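Putative ubiquinone biosynthesis protein (PDB 3MSQ) is of undetermined detailed function but belongs to the Coq4 family and probably takes part in the biosynthesis of ubiquinone or a related quinone. Local coordinates at residues W122-A133 / E142-L150; P74-K82 / V91-R99. All coordinates share one frame; numbering follows the deposited sequence.

Interaction 1 (W122-A133 / E142-L150); sequences WRSTHDIYHVVA and EIGLQAFFL
F149 packs on W122 and Y129, and L145 on Y129, H130 and A133, where helix 139-152 crosses helix 114-133 almost at a right angle (95° between the short axes). L145 is a knob in a hole formed by H126, Y129, H130 and A133. Its CG lies anti to the backbone N (chi1 172°), which points both methyls at helix 114-133. CD1 reaches Y129 CB at 3.8 Å, and CD2 meets H130 CB at 4.0 Å. W122 lays its CZ3 corner over one face of F149, the two rings inclined by 44°. Y129 CE2 approaches F149 CE1 at 3.5 Å, but these rings are displaced, with little stacking area. An alanine in place of F149 would probably open a gap in this aromatic cluster and leave the W122 and Y129 rings freer to turn. A133 CB stands almost over the centre of the F148 ring, 4.1 Å from its centroid, as a CH-pi contact. Q146 puts NE2 at the edge of the W122 ring, 3.5 Å from CZ2, while its OE1 is hydrogen-bonded to S158 OG.

The polar side is looser. E142 OE1 comes to the edge of the H126 ring, 3.9 Å from NE2. E142 OE2 is 4.4 Å from H130 ND1, while H130 NE2 is probably hydrogen-bonded to E95. No hydrogen bond joins the segments, and H126 and E142 are partly exposed. H126, D127, H130 and E142 match the HDxxH-x11-E signature of Coq4 proteins. Apolar packing probably helps hold these residues together, consistent with a functional polar site beside an apolar core.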
# COMPACT_ATOMS: atom_id res chain seq x y z
N TRP A 122 -3.02 -11.72 -25.92
CA TRP A 122 -1.79 -11.53 -25.16
C TRP A 122 -1.36 -12.84 -24.48
O TRP A 122 -0.23 -13.29 -24.68
CB TRP A 122 -2.03 -10.39 -24.14
CG TRP A 122 -1.01 -10.25 -23.07
CD1 TRP A 122 -1.15 -10.53 -21.73
CD2 TRP A 122 0.33 -9.78 -23.24
NE1 TRP A 122 0.03 -10.28 -21.07
CE2 TRP A 122 0.96 -9.81 -21.97
CE3 TRP A 122 1.07 -9.32 -24.35
CZ2 TRP A 122 2.28 -9.39 -21.79
CZ3 TRP A 122 2.38 -8.93 -24.17
CH2 TRP A 122 2.98 -8.96 -22.90
N ARG A 123 -2.27 -13.46 -23.69
CA ARG A 123 -2.01 -14.69 -22.95
C ARG A 123 -1.73 -15.88 -23.86
O ARG A 123 -0.80 -16.64 -23.59
CB ARG A 123 -3.15 -14.98 -21.98
CG ARG A 123 -3.24 -13.99 -20.83
CD ARG A 123 -4.37 -14.31 -19.86
NE ARG A 123 -4.47 -13.27 -18.83
CZ ARG A 123 -5.39 -13.20 -17.89
NH1 ARG A 123 -6.34 -14.12 -17.81
NH2 ARG A 123 -5.38 -12.21 -17.01
N SER A 124 -2.48 -16.03 -24.97
CA SER A 124 -2.31 -17.13 -25.94
C SER A 124 -1.01 -17.08 -26.69
O SER A 124 -0.51 -18.13 -27.11
CB SER A 124 -3.40 -17.08 -27.01
OG SER A 124 -4.56 -16.41 -26.58
N THR A 125 -0.51 -15.85 -26.95
CA THR A 125 0.65 -15.65 -27.81
C THR A 125 1.92 -15.16 -27.16
O THR A 125 2.98 -15.48 -27.69
CB THR A 125 0.28 -14.82 -29.05
OG1 THR A 125 -0.03 -13.48 -28.68
CG2 THR A 125 -0.89 -15.42 -29.83
N HIS A 126 1.86 -14.39 -26.05
CA HIS A 126 3.05 -13.77 -25.45
C HIS A 126 4.25 -14.67 -25.11
O HIS A 126 5.38 -14.20 -25.15
CB HIS A 126 2.74 -12.69 -24.40
CG HIS A 126 3.12 -13.05 -23.00
ND1 HIS A 126 2.16 -13.45 -22.07
CD2 HIS A 126 4.32 -12.99 -22.38
CE1 HIS A 126 2.82 -13.65 -20.95
NE2 HIS A 126 4.13 -13.39 -21.09
N ASP A 127 4.02 -15.96 -24.86
CA ASP A 127 5.12 -16.89 -24.58
C ASP A 127 5.97 -17.21 -25.83
O ASP A 127 7.08 -17.71 -25.70
CB ASP A 127 4.60 -18.16 -23.91
CG ASP A 127 5.61 -18.82 -23.03
OD1 ASP A 127 5.97 -18.22 -21.99
OD2 ASP A 127 6.03 -19.95 -23.36
N ILE A 128 5.44 -16.92 -27.03
CA ILE A 128 6.12 -17.12 -28.32
C ILE A 128 7.07 -15.93 -28.55
O ILE A 128 8.19 -16.14 -29.01
CB ILE A 128 5.07 -17.32 -29.48
CG1 ILE A 128 4.27 -18.63 -29.30
CG2 ILE A 128 5.70 -17.29 -30.86
CD1 ILE A 128 2.74 -18.50 -29.38
N TYR A 129 6.63 -14.70 -28.18
CA TYR A 129 7.34 -13.42 -28.34
C TYR A 129 8.83 -13.47 -28.06
O TYR A 129 9.61 -13.09 -28.93
CB TYR A 129 6.70 -12.27 -27.53
CG TYR A 129 5.32 -11.81 -27.94
CD1 TYR A 129 4.72 -12.31 -29.09
CD2 TYR A 129 4.61 -10.89 -27.18
CE1 TYR A 129 3.43 -11.93 -29.45
CE2 TYR A 129 3.32 -10.50 -27.52
CZ TYR A 129 2.73 -11.01 -28.67
OH TYR A 129 1.46 -10.64 -29.04
N HIS A 130 9.24 -13.94 -26.86
CA HIS A 130 10.64 -14.00 -26.46
C HIS A 130 11.57 -14.80 -27.42
O HIS A 130 12.74 -14.45 -27.53
CB HIS A 130 10.79 -14.42 -24.99
CG HIS A 130 10.66 -15.89 -24.78
ND1 HIS A 130 9.45 -16.47 -24.41
CD2 HIS A 130 11.59 -16.87 -24.92
CE1 HIS A 130 9.69 -17.77 -24.33
NE2 HIS A 130 10.96 -18.05 -24.64
N VAL A 131 11.05 -15.85 -28.10
CA VAL A 131 11.86 -16.63 -29.06
C VAL A 131 12.21 -15.83 -30.33
O VAL A 131 13.36 -15.91 -30.79
CB VAL A 131 11.42 -18.10 -29.33
CG1 VAL A 131 10.93 -18.80 -28.06
CG2 VAL A 131 10.39 -18.21 -30.44
N VAL A 132 11.23 -15.04 -30.86
CA VAL A 132 11.38 -14.18 -32.03
C VAL A 132 12.18 -12.93 -31.64
O VAL A 132 13.15 -12.59 -32.33
CB VAL A 132 10.01 -13.84 -32.69
CG1 VAL A 132 10.17 -12.89 -33.88
CG2 VAL A 132 9.28 -15.11 -33.11
N ALA A 133 11.82 -12.29 -30.50
CA ALA A 133 12.48 -11.10 -29.97
C ALA A 133 13.92 -11.35 -29.46
O ALA A 133 14.72 -10.40 -29.42
CB ALA A 133 11.64 -10.49 -28.87
N GLU A 142 12.36 -11.52 -19.22
CA GLU A 142 10.96 -11.14 -19.24
C GLU A 142 10.75 -9.62 -19.18
O GLU A 142 9.97 -9.09 -19.98
CB GLU A 142 10.11 -11.92 -18.22
CG GLU A 142 9.40 -13.15 -18.81
CD GLU A 142 8.51 -12.99 -20.05
OE1 GLU A 142 7.66 -12.06 -20.07
OE2 GLU A 142 8.65 -13.81 -20.99
N ILE A 143 11.50 -8.91 -18.30
CA ILE A 143 11.45 -7.43 -18.17
C ILE A 143 11.99 -6.75 -19.45
O ILE A 143 11.46 -5.72 -19.88
CB ILE A 143 12.11 -6.89 -16.86
CG1 ILE A 143 11.54 -7.55 -15.59
CG2 ILE A 143 12.00 -5.36 -16.77
CD1 ILE A 143 9.97 -7.29 -15.29
N GLY A 144 13.02 -7.34 -20.05
CA GLY A 144 13.57 -6.88 -21.31
C GLY A 144 12.53 -7.00 -22.42
O GLY A 144 12.34 -6.04 -23.17
N LEU A 145 11.81 -8.15 -22.50
CA LEU A 145 10.76 -8.40 -23.49
C LEU A 145 9.62 -7.40 -23.36
O LEU A 145 9.10 -6.93 -24.39
CB LEU A 145 10.22 -9.86 -23.42
CG LEU A 145 9.00 -10.20 -24.28
CD1 LEU A 145 9.37 -10.28 -25.75
CD2 LEU A 145 8.36 -11.47 -23.82
N GLN A 146 9.24 -7.05 -22.11
CA GLN A 146 8.17 -6.08 -21.85
C GLN A 146 8.56 -4.69 -22.37
O GLN A 146 7.72 -3.94 -22.84
CB GLN A 146 7.79 -6.02 -20.35
CG GLN A 146 7.14 -7.30 -19.78
CD GLN A 146 5.77 -7.63 -20.35
OE1 GLN A 146 5.06 -6.77 -20.88
NE2 GLN A 146 5.38 -8.89 -20.28
N ALA A 147 9.86 -4.37 -22.31
CA ALA A 147 10.42 -3.11 -22.78
C ALA A 147 10.34 -3.07 -24.30
O ALA A 147 9.93 -2.05 -24.85
CB ALA A 147 11.85 -2.93 -22.28
N PHE A 148 10.62 -4.21 -24.95
CA PHE A 148 10.51 -4.38 -26.41
C PHE A 148 9.03 -4.18 -26.84
O PHE A 148 8.78 -3.46 -27.80
CB PHE A 148 11.02 -5.79 -26.82
CG PHE A 148 11.01 -6.12 -28.30
CD1 PHE A 148 9.82 -6.44 -28.95
CD2 PHE A 148 12.19 -6.21 -29.03
CE1 PHE A 148 9.81 -6.75 -30.32
CE2 PHE A 148 12.18 -6.53 -30.39
CZ PHE A 148 10.99 -6.80 -31.02
N PHE A 149 8.08 -4.77 -26.07
CA PHE A 149 6.63 -4.72 -26.30
C PHE A 149 6.05 -3.30 -26.10
O PHE A 149 5.23 -2.84 -26.92
CB PHE A 149 5.90 -5.78 -25.47
CG PHE A 149 4.51 -6.07 -25.97
CD1 PHE A 149 4.31 -6.76 -27.16
CD2 PHE A 149 3.39 -5.65 -25.26
CE1 PHE A 149 3.02 -6.99 -27.65
CE2 PHE A 149 2.10 -5.89 -25.75
CZ PHE A 149 1.93 -6.57 -26.94
N LEU A 150 6.52 -2.59 -25.03
CA LEU A 150 6.14 -1.20 -24.71
C LEU A 150 6.65 -0.24 -25.81
O LEU A 150 5.96 0.73 -26.15
CB LEU A 150 6.67 -0.80 -23.30
CG LEU A 150 6.25 0.56 -22.71
CD1 LEU A 150 4.86 0.52 -22.16
CD2 LEU A 150 7.15 0.95 -21.57

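Interaction 2 (P74-K82 / V91-R99); sequences PFNLDDLAK and VYAREMKAR
Two helices that follow each other in the chain pack obliquely here, nearer antiparallel than parallel (128° between the short axes), with A81 and L77 of the short helix 77-81 set against A93 of helix 88-98. The axes come within 8.1 Å. A81 and A93 mark the nearest backbone approach. Their CB atoms are 3.8 Å apart, and A93 CB also lies against L77 O and L80 CB. Small side chains at this point let the helices come close.

L77 reaches along helix 88-98 from there. Its CD2 packs on M96 CB at 3.8 Å and also touches A93. M96 is a selenomethionine. Its CG sits over the centre of one face of the Y92 ring. The edge of that ring meets F75 CE1, 4.1 Å from Y92 CE2, and more distantly L80 CD1. F75 and L80 turn also to W207, which F75 meets edge-to-face.

The outer side is polar. K97 bends at chi2 and chi4 and brings NZ to D78 OD1 at 3.1 Å, a hydrogen-bonded salt bridge. The lysine comes from above the carboxylate plane, 38° out of it. Both residues are exposed, so solvent probably weakens this bond. At the start of the short helix, N76 is the N-cap. Its backbone O accepts from D79 N and L80 N, and its ND2 bonds D79 OD2 at 2.8 Å.

The whole is an oblique helix-helix packing at the edge of the all-helical Coq4-family fold, apolar inside, with the D78-K97 ion pair on its exposed side.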
# COMPACT_ATOMS: atom_id res chain seq x y z
N PRO A 74 -5.20 -24.72 -31.79
CA PRO A 74 -4.52 -25.58 -30.81
C PRO A 74 -3.39 -26.37 -31.48
O PRO A 74 -3.45 -26.68 -32.68
CB PRO A 74 -5.64 -26.48 -30.27
CG PRO A 74 -6.63 -26.54 -31.38
CD PRO A 74 -6.57 -25.21 -32.08
N PHE A 75 -2.35 -26.65 -30.69
CA PHE A 75 -1.16 -27.37 -31.12
C PHE A 75 -0.75 -28.44 -30.14
O PHE A 75 -0.95 -28.28 -28.93
CB PHE A 75 -0.00 -26.38 -31.33
CG PHE A 75 0.29 -25.46 -30.17
CD1 PHE A 75 1.17 -25.85 -29.16
CD2 PHE A 75 -0.27 -24.19 -30.11
CE1 PHE A 75 1.45 -24.99 -28.09
CE2 PHE A 75 0.01 -23.34 -29.03
CZ PHE A 75 0.86 -23.75 -28.03
N ASN A 76 -0.14 -29.52 -30.64
CA ASN A 76 0.42 -30.57 -29.79
C ASN A 76 1.95 -30.31 -29.78
O ASN A 76 2.57 -30.31 -30.85
CB ASN A 76 0.08 -31.97 -30.35
CG ASN A 76 0.63 -33.14 -29.58
OD1 ASN A 76 1.01 -33.06 -28.41
ND2 ASN A 76 0.67 -34.29 -30.23
N LEU A 77 2.54 -30.04 -28.59
CA LEU A 77 3.98 -29.75 -28.46
C LEU A 77 4.89 -30.78 -29.14
O LEU A 77 5.93 -30.40 -29.68
CB LEU A 77 4.43 -29.55 -27.00
CG LEU A 77 4.20 -28.18 -26.38
CD1 LEU A 77 4.42 -28.23 -24.88
CD2 LEU A 77 5.09 -27.11 -26.99
N ASP A 78 4.49 -32.06 -29.11
CA ASP A 78 5.24 -33.16 -29.71
C ASP A 78 5.31 -33.06 -31.23
O ASP A 78 6.34 -33.39 -31.82
CB ASP A 78 4.67 -34.52 -29.26
CG ASP A 78 4.73 -34.74 -27.75
OD1 ASP A 78 5.86 -34.84 -27.21
OD2 ASP A 78 3.65 -34.78 -27.10
N ASP A 79 4.23 -32.57 -31.87
CA ASP A 79 4.15 -32.39 -33.32
C ASP A 79 4.95 -31.18 -33.80
O ASP A 79 5.49 -31.21 -34.91
CB ASP A 79 2.70 -32.31 -33.79
CG ASP A 79 2.01 -33.64 -33.74
OD1 ASP A 79 2.40 -34.56 -34.50
OD2 ASP A 79 1.09 -33.79 -32.91
N LEU A 80 5.02 -30.12 -32.96
CA LEU A 80 5.80 -28.91 -33.22
C LEU A 80 7.28 -29.24 -33.20
O LEU A 80 8.02 -28.76 -34.05
CB LEU A 80 5.51 -27.83 -32.16
CG LEU A 80 4.19 -27.08 -32.23
CD1 LEU A 80 4.14 -26.04 -31.15
CD2 LEU A 80 3.99 -26.42 -33.59
N ALA A 81 7.71 -30.08 -32.21
CA ALA A 81 9.09 -30.54 -32.04
C ALA A 81 9.56 -31.33 -33.24
O ALA A 81 10.75 -31.31 -33.55
CB ALA A 81 9.19 -31.39 -30.79
N LYS A 82 8.62 -32.00 -33.95
CA LYS A 82 8.93 -32.82 -35.12
C LYS A 82 9.17 -32.02 -36.42
O LYS A 82 9.50 -32.62 -37.44
CB LYS A 82 7.92 -33.96 -35.28
CG LYS A 82 7.99 -35.00 -34.14
CD LYS A 82 6.84 -36.00 -34.19
CE LYS A 82 6.70 -36.86 -32.96
NZ LYS A 82 5.51 -37.75 -33.06
N VAL A 91 11.90 -24.64 -32.09
CA VAL A 91 12.57 -23.85 -31.05
C VAL A 91 11.70 -23.74 -29.80
O VAL A 91 12.19 -23.99 -28.69
CB VAL A 91 13.06 -22.47 -31.57
CG1 VAL A 91 13.80 -21.69 -30.48
CG2 VAL A 91 13.94 -22.61 -32.81
N TYR A 92 10.39 -23.39 -29.99
CA TYR A 92 9.39 -23.23 -28.93
C TYR A 92 9.19 -24.52 -28.15
O TYR A 92 9.32 -24.51 -26.92
CB TYR A 92 8.06 -22.70 -29.48
CG TYR A 92 7.02 -22.38 -28.42
CD1 TYR A 92 7.29 -21.44 -27.42
CD2 TYR A 92 5.77 -22.98 -28.43
CE1 TYR A 92 6.35 -21.14 -26.44
CE2 TYR A 92 4.81 -22.68 -27.46
CZ TYR A 92 5.10 -21.75 -26.47
OH TYR A 92 4.17 -21.43 -25.51
N ALA A 93 8.93 -25.63 -28.86
CA ALA A 93 8.72 -26.96 -28.28
C ALA A 93 9.94 -27.47 -27.51
O ALA A 93 9.78 -27.93 -26.38
CB ALA A 93 8.31 -27.95 -29.36
N ARG A 94 11.16 -27.35 -28.09
CA ARG A 94 12.42 -27.78 -27.47
C ARG A 94 12.64 -27.11 -26.11
O ARG A 94 13.03 -27.79 -25.16
CB ARG A 94 13.62 -27.55 -28.40
N GLU A 95 12.34 -25.79 -26.01
CA GLU A 95 12.48 -25.07 -24.75
C GLU A 95 11.28 -25.17 -23.79
O GLU A 95 11.41 -24.85 -22.61
CB GLU A 95 13.02 -23.65 -24.94
CG GLU A 95 12.09 -22.67 -25.64
CD GLU A 95 12.63 -21.26 -25.57
OE1 GLU A 95 13.54 -20.93 -26.37
OE2 GLU A 95 12.20 -20.50 -24.67
N MSE A 96 10.12 -25.65 -24.30
CA MSE A 96 8.92 -25.89 -23.48
C MSE A 96 9.12 -27.18 -22.68
O MSE A 96 8.76 -27.24 -21.50
CB MSE A 96 7.65 -26.01 -24.34
CG MSE A 96 6.90 -24.68 -24.58
SE MSE A 96 6.67 -23.41 -23.08
CE MSE A 96 6.10 -24.71 -21.60
N LYS A 97 9.71 -28.21 -23.34
CA LYS A 97 10.02 -29.53 -22.76
C LYS A 97 11.12 -29.38 -21.72
O LYS A 97 11.15 -30.15 -20.76
CB LYS A 97 10.46 -30.52 -23.86
CG LYS A 97 9.38 -30.82 -24.91
CD LYS A 97 8.61 -32.09 -24.61
CE LYS A 97 7.66 -32.43 -25.74
NZ LYS A 97 8.35 -33.04 -26.91
N ALA A 98 12.02 -28.39 -21.91
CA ALA A 98 13.12 -28.08 -20.99
C ALA A 98 12.63 -27.28 -19.77
O ALA A 98 13.27 -27.35 -18.72
CB ALA A 98 14.21 -27.31 -21.73
N ARG A 99 11.51 -26.53 -19.90
CA ARG A 99 10.91 -25.71 -18.83
C ARG A 99 9.46 -26.14 -18.53
O ARG A 99 9.15 -27.32 -18.48
CB ARG A 99 11.02 -24.21 -19.20
CG ARG A 99 9.95 -23.29 -18.59
CD ARG A 99 10.20 -21.82 -18.86
NE ARG A 99 9.39 -21.32 -19.98
CZ ARG A 99 8.92 -20.08 -20.07
NH1 ARG A 99 9.16 -19.19 -19.11
NH2 ARG A 99 8.20 -19.71 -21.13

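In the fold
Interaction 1 is core, about 4 Å from the centre of the chain. Interaction 2 is peripheral, about 19 Å from it. Their centres lie 18 Å apart. The first joins two long helices through aromatic rings and a leucine knob. The second joins a short helix to its neighbour through alanines, leucines and larger apolar side chains, and adds a surface salt bridge. They share no helix, but helix 88-98 of interaction 2 packs on helix 114-133 of interaction 1. There R99 and Y92 both bind the D127 carboxylate, and E95 probably hydrogen-bonds H130. Helix 88-98 and R99 just after it thus supply polar partners to residues of the Coq4 signature.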